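Local coordinates for biofilm-associated surface protein (Staphylococcus aureus, PDB 7C7U) that is a cell-wall-anchored surface protein involved in biofilm formation, binds calcium and probably acts as a switch that modulates functional amyloid assembly, at residues A[519-525]-A[591-596]; A[534-540]-A[566-572]. All blocks are in the same frame, centred on the assembly; numbering follows the deposited sequence.

Interaction 1: residues A[519-525]-A[591-596]; sequences SKLPAPS and KTSDVS
L521 lays its side chain against K591 and S593, where the entry loop of the C-terminal beta-sandwich domain runs beside the closing strand 591-600. The two segments head nearly the same way, 25° apart, and then 519-525 leaves to join the other sheet at S525. This crossing is consistent with an immunoglobulin-like sandwich, whose first strand can pass from one sheet to the other.

The apolar part rests on L521. With CG anti to the backbone N (chi1 179°), L521 sends CD2 over the backbone of the closing strand, 3.4 Å from K591 O and 3.7 Å from K591 CB, while L521 CG meets S593 CB at 3.8 Å. L521 also touches T541 and S544. Further along, the packing is against polar atoms: A523 CB lies on the backbone oxygen D594 O at 3.5 Å, and P524 CD on the hydroxyl S593 OG at 3.4 Å; P524 also covers S584 and A586 of strand 581-588.

Polar links are few. The aliphatic part of K591 passes L521 CB before its chain bends at chi3 and chi4, which brings NZ to S519 O in a 2.8 Å hydrogen bond. NZ approaches from above the carbonyl plane, 51° out of it. A water spans the segments, donating to L521 O and accepting from D594 N. The buried S593 OG is held twice: it takes a hydrogen bond from A586 N and gives its own proton to D594 O at 2.7 Å.

Interaction 2: residues A[534-540]-A[566-572]; sequences QQIVVNG and TSAAINV
I536 lies beside I570 across an antiparallel strand pair, CB to CB 4.3 Å, on the inward face of the C-terminal beta sandwich. Strands 535-539 and 567-571 run at 155° to each other. V538 and A568 continue this face, and V546, V548 and V559 of the opposing sheet pack against it. The backbones are joined by six hydrogen bonds, paired at I536/I570 and V538/A568, with a single bond at each end: V572 N to Q534 O and G540 N to T566 O.

The other face is largely polar. Q535 and N571 stand side by side, their amide planes 24° apart, and Q535 CB comes 3.9 Å from N571 OD1. V537 CG1, set anti to the backbone N (chi1 -174°), touches A568 O at 3.5 Å. Nearer G540, this face meets strand 447-451 of the preceding domain: N539 and S567 both touch S449. T566, just before strand 567-571, hydrogen-bonds through OG1 to S449 OG and V447 O. N539 ND2 is bound by N527 OD1 and S525 OG, which fixes how the amide is turned, with N539 OD1 3.2 Å from S567 CB.

How the interactions relate
Both strands of interaction 2 fall between the two segments of interaction 1 in sequence, and the centres of the two contacts lie about 16 Å apart. The two meet where 519-525 ends: S525 N is 2.9 Å from N539 O, a probable hydrogen bond, and P524 CB packs on the same oxygen at 3.2 Å. S525 thus begins the edge strand beside 535-539, whose other neighbour is 567-571. Interaction 1 joins the entry loop to the strand closing the opposite sheet, whereas interaction 2 builds the sheet that faces it. None of the residues in either contact coordinates calcium; the calcium sites belong to earlier parts of the chain.

Interaction 1: residues A[519-525]-A[591-596]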
loop_
_atom_site.group_PDB
_atom_site.type_symbol
_atom_site.label_atom_id
_atom_site.label_comp_id
_atom_site.label_asym_id
_atom_site.label_seq_id
_atom_site.Cartn_x
_atom_site.Cartn_y
_atom_site.Cartn_z
ATOM N N SER A 519 -24.651 -40.486 -24.930
ATOM C CA SER A 519 -25.263 -41.553 -24.142
ATOM C C SER A 519 -24.752 -41.595 -22.706
ATOM O O SER A 519 -25.254 -42.405 -21.919
ATOM C CB SER A 519 -25.028 -42.915 -24.809
ATOM O OG SER A 519 -23.647 -43.225 -24.861
ATOM N N LYS A 520 -23.795 -40.737 -22.346
ATOM C CA LYS A 520 -23.205 -40.713 -21.009
ATOM C C LYS A 520 -23.881 -39.679 -20.106
ATOM O O LYS A 520 -24.583 -38.776 -20.567
ATOM C CB LYS A 520 -21.716 -40.413 -21.088
ATOM C CG LYS A 520 -20.879 -41.574 -21.587
ATOM C CD LYS A 520 -19.418 -41.186 -21.722
ATOM C CE LYS A 520 -18.594 -42.332 -22.294
ATOM N NZ LYS A 520 -17.386 -41.820 -23.002
ATOM N N LEU A 521 -23.632 -39.807 -18.799
ATOM C CA LEU A 521 -24.188 -38.895 -17.801
ATOM C C LEU A 521 -23.064 -38.413 -16.894
ATOM O O LEU A 521 -22.734 -39.062 -15.893
ATOM C CB LEU A 521 -25.304 -39.567 -17.001
ATOM C CG LEU A 521 -25.943 -38.710 -15.911
ATOM C CD1 LEU A 521 -26.500 -37.404 -16.481
ATOM C CD2 LEU A 521 -27.014 -39.498 -15.168
ATOM N N PRO A 522 -22.458 -37.273 -17.211
ATOM C CA PRO A 522 -21.352 -36.773 -16.390
ATOM C C PRO A 522 -21.834 -36.282 -15.033
ATOM O O PRO A 522 -23.011 -35.977 -14.826
ATOM C CB PRO A 522 -20.779 -35.622 -17.227
ATOM C CG PRO A 522 -21.924 -35.129 -18.027
ATOM C CD PRO A 522 -22.776 -36.366 -18.330
ATOM N N ALA A 523 -20.892 -36.214 -14.098
ATOM C CA ALA A 523 -21.193 -35.651 -12.795
ATOM C C ALA A 523 -21.593 -34.186 -12.956
ATOM O O ALA A 523 -21.062 -33.491 -13.831
ATOM C CB ALA A 523 -19.987 -35.778 -11.862
ATOM N N PRO A 524 -22.564 -33.704 -12.188
ATOM C CA PRO A 524 -22.851 -32.264 -12.197
ATOM C C PRO A 524 -21.798 -31.503 -11.395
ATOM O O PRO A 524 -20.803 -32.100 -10.967
ATOM C CB PRO A 524 -24.240 -32.180 -11.550
ATOM C CG PRO A 524 -24.283 -33.371 -10.635
ATOM C CD PRO A 524 -23.461 -34.450 -11.287
ATOM N N SER A 525 -22.000 -30.199 -11.198
ATOM C CA SER A 525 -21.140 -29.389 -10.333
ATOM C C SER A 525 -21.995 -28.380 -9.575
ATOM O O SER A 525 -23.128 -28.081 -9.961
ATOM C CB SER A 525 -20.034 -28.660 -11.117
ATOM O OG SER A 525 -20.568 -27.736 -12.057
ATOM N N LYS A 591 -29.911 -43.572 -15.893
ATOM C CA LYS A 591 -28.531 -43.491 -15.453
ATOM C C LYS A 591 -28.431 -42.614 -14.216
ATOM O O LYS A 591 -29.247 -41.711 -14.006
ATOM C CB LYS A 591 -27.636 -42.915 -16.553
ATOM C CG LYS A 591 -27.728 -43.637 -17.887
ATOM C CD LYS A 591 -26.752 -43.033 -18.878
ATOM C CE LYS A 591 -27.347 -41.835 -19.593
ATOM N NZ LYS A 591 -27.902 -42.220 -20.914
ATOM N N THR A 592 -27.414 -42.889 -13.400
ATOM C CA THR A 592 -27.061 -42.058 -12.255
ATOM C C THR A 592 -25.584 -41.718 -12.349
ATOM O O THR A 592 -24.744 -42.614 -12.478
ATOM C CB THR A 592 -27.357 -42.753 -10.919
ATOM O OG1 THR A 592 -28.745 -43.117 -10.854
ATOM C CG2 THR A 592 -27.029 -41.814 -9.757
ATOM N N SER A 593 -25.278 -40.423 -12.308
ATOM C CA SER A 593 -23.913 -39.936 -12.431
ATOM C C SER A 593 -23.089 -40.242 -11.183
ATOM O O SER A 593 -23.612 -40.586 -10.122
ATOM C CB SER A 593 -23.907 -38.425 -12.660
ATOM O OG SER A 593 -24.030 -37.751 -11.413
ATOM N N ASP A 594 -21.773 -40.100 -11.331
ATOM C CA ASP A 594 -20.877 -40.022 -10.188
ATOM C C ASP A 594 -21.165 -38.766 -9.353
ATOM O O ASP A 594 -21.872 -37.844 -9.773
ATOM C CB ASP A 594 -19.423 -40.015 -10.648
ATOM C CG ASP A 594 -18.972 -41.364 -11.164
ATOM O OD1 ASP A 594 -19.561 -42.382 -10.743
ATOM O OD2 ASP A 594 -18.029 -41.404 -11.983
ATOM N N VAL A 595 -20.602 -38.749 -8.144
ATOM C CA VAL A 595 -20.776 -37.609 -7.256
ATOM C C VAL A 595 -19.944 -36.434 -7.758
ATOM O O VAL A 595 -18.826 -36.605 -8.263
ATOM C CB VAL A 595 -20.402 -37.993 -5.811
ATOM C CG1 VAL A 595 -18.899 -38.212 -5.667
ATOM C CG2 VAL A 595 -20.894 -36.940 -4.829
ATOM N N SER A 596 -20.492 -35.232 -7.633
ATOM C CA SER A 596 -19.737 -34.037 -7.976
ATOM C C SER A 596 -18.610 -33.804 -6.971
ATOM O O SER A 596 -18.582 -34.378 -5.877
ATOM C CB SER A 596 -20.656 -32.817 -8.015
ATOM O OG SER A 596 -21.125 -32.487 -6.718
HETATM O O HOH W 1 -20.889 -39.843 -14.188
#

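Interaction 2: residues A[534-540]-A[566-572]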
loop_
_atom_site.group_PDB
_atom_site.type_symbol
_atom_site.label_atom_id
_atom_site.label_comp_id
_atom_site.label_asym_id
_atom_site.label_seq_id
_atom_site.Cartn_x
_atom_site.Cartn_y
_atom_site.Cartn_z
ATOM N N GLN A 534 -29.492 -17.685 -0.569
ATOM C CA GLN A 534 -30.726 -18.449 -0.450
ATOM C C GLN A 534 -30.905 -19.479 -1.561
ATOM O O GLN A 534 -31.943 -20.149 -1.600
ATOM C CB GLN A 534 -31.932 -17.501 -0.455
ATOM C CG GLN A 534 -31.805 -16.307 0.466
ATOM C CD GLN A 534 -32.098 -16.657 1.906
ATOM O OE1 GLN A 534 -32.596 -17.745 2.200
ATOM N NE2 GLN A 534 -31.791 -15.737 2.817
ATOM N N GLN A 535 -29.937 -19.614 -2.466
ATOM C CA GLN A 535 -30.075 -20.503 -3.610
ATOM C C GLN A 535 -28.743 -21.179 -3.894
ATOM O O GLN A 535 -27.674 -20.610 -3.651
ATOM C CB GLN A 535 -30.583 -19.773 -4.864
ATOM C CG GLN A 535 -29.617 -18.763 -5.450
ATOM C CD GLN A 535 -30.219 -18.016 -6.621
ATOM O OE1 GLN A 535 -31.264 -18.405 -7.148
ATOM N NE2 GLN A 535 -29.565 -16.934 -7.035
ATOM N N ILE A 536 -28.825 -22.410 -4.393
ATOM C CA ILE A 536 -27.666 -23.218 -4.766
ATOM C C ILE A 536 -27.733 -23.450 -6.273
ATOM O O ILE A 536 -28.594 -24.200 -6.752
ATOM C CB ILE A 536 -27.631 -24.553 -4.007
ATOM C CG1 ILE A 536 -27.749 -24.320 -2.499
ATOM C CG2 ILE A 536 -26.365 -25.326 -4.336
ATOM C CD1 ILE A 536 -27.619 -25.592 -1.673
ATOM N N VAL A 537 -26.828 -22.818 -7.019
ATOM C CA VAL A 537 -26.776 -22.983 -8.468
ATOM C C VAL A 537 -25.962 -24.227 -8.813
ATOM O O VAL A 537 -24.847 -24.416 -8.309
ATOM C CB VAL A 537 -26.184 -21.735 -9.139
ATOM C CG1 VAL A 537 -26.282 -21.859 -10.663
ATOM C CG2 VAL A 537 -26.889 -20.474 -8.641
ATOM N N VAL A 538 -26.520 -25.077 -9.682
ATOM C CA VAL A 538 -25.864 -26.300 -10.133
ATOM C C VAL A 538 -25.767 -26.289 -11.655
ATOM O O VAL A 538 -26.578 -25.668 -12.350
ATOM C CB VAL A 538 -26.599 -27.574 -9.649
ATOM C CG1 VAL A 538 -26.511 -27.705 -8.144
ATOM C CG2 VAL A 538 -28.059 -27.572 -10.125
ATOM N N ASN A 539 -24.751 -26.986 -12.165
ATOM C CA ASN A 539 -24.490 -27.138 -13.593
ATOM C C ASN A 539 -24.497 -28.618 -13.944
ATOM O O ASN A 539 -24.003 -29.449 -13.174
ATOM C CB ASN A 539 -23.142 -26.517 -13.985
ATOM C CG ASN A 539 -22.953 -25.131 -13.403
ATOM O OD1 ASN A 539 -23.594 -24.181 -13.835
ATOM N ND2 ASN A 539 -22.092 -25.018 -12.397
ATOM N N GLY A 540 -25.048 -28.944 -15.105
ATOM C CA GLY A 540 -25.144 -30.337 -15.516
ATOM C C GLY A 540 -25.811 -30.429 -16.865
ATOM O O GLY A 540 -26.293 -29.434 -17.424
ATOM N N THR A 566 -27.578 -25.495 -19.341
ATOM C CA THR A 566 -26.837 -26.489 -18.575
ATOM C C THR A 566 -26.580 -26.007 -17.152
ATOM O O THR A 566 -25.623 -26.435 -16.509
ATOM C CB THR A 566 -25.527 -26.863 -19.271
ATOM O OG1 THR A 566 -24.800 -25.679 -19.599
ATOM C CG2 THR A 566 -25.817 -27.641 -20.573
ATOM N N SER A 567 -27.433 -25.117 -16.652
ATOM C CA SER A 567 -27.379 -24.678 -15.264
ATOM C C SER A 567 -28.799 -24.410 -14.789
ATOM O O SER A 567 -29.680 -24.050 -15.580
ATOM C CB SER A 567 -26.483 -23.440 -15.093
ATOM O OG SER A 567 -27.257 -22.258 -15.127
ATOM N N ALA A 568 -29.026 -24.647 -13.500
ATOM C CA ALA A 568 -30.333 -24.450 -12.893
ATOM C C ALA A 568 -30.146 -24.038 -11.439
ATOM O O ALA A 568 -29.033 -24.048 -10.906
ATOM C CB ALA A 568 -31.194 -25.712 -12.998
ATOM N N ALA A 569 -31.261 -23.720 -10.786
ATOM C CA ALA A 569 -31.249 -23.173 -9.438
ATOM C C ALA A 569 -32.029 -24.068 -8.487
ATOM O O ALA A 569 -33.064 -24.635 -8.851
ATOM C CB ALA A 569 -31.840 -21.764 -9.414
ATOM N N ILE A 570 -31.514 -24.198 -7.270
ATOM C CA ILE A 570 -32.234 -24.803 -6.160
ATOM C C ILE A 570 -32.496 -23.726 -5.116
ATOM O O ILE A 570 -31.601 -22.944 -4.787
ATOM C CB ILE A 570 -31.429 -25.974 -5.565
ATOM C CG1 ILE A 570 -31.249 -27.072 -6.614
ATOM C CG2 ILE A 570 -32.099 -26.508 -4.317
ATOM C CD1 ILE A 570 -30.589 -28.309 -6.087
ATOM N N ASN A 571 -33.717 -23.688 -4.594
ATOM C CA ASN A 571 -34.102 -22.714 -3.583
ATOM C C ASN A 571 -34.244 -23.389 -2.228
ATOM O O ASN A 571 -34.728 -24.521 -2.135
ATOM C CB ASN A 571 -35.407 -22.005 -3.957
ATOM C CG ASN A 571 -35.324 -21.305 -5.295
ATOM O OD1 ASN A 571 -34.280 -20.759 -5.655
ATOM N ND2 ASN A 571 -36.423 -21.317 -6.043
ATOM N N VAL A 572 -33.805 -22.689 -1.185
ATOM C CA VAL A 572 -33.867 -23.174 0.185
ATOM C C VAL A 572 -34.461 -22.064 1.043
ATOM O O VAL A 572 -34.398 -20.879 0.706
ATOM C CB VAL A 572 -32.483 -23.606 0.729
ATOM C CG1 VAL A 572 -32.043 -24.919 0.094
ATOM C CG2 VAL A 572 -31.446 -22.526 0.483
#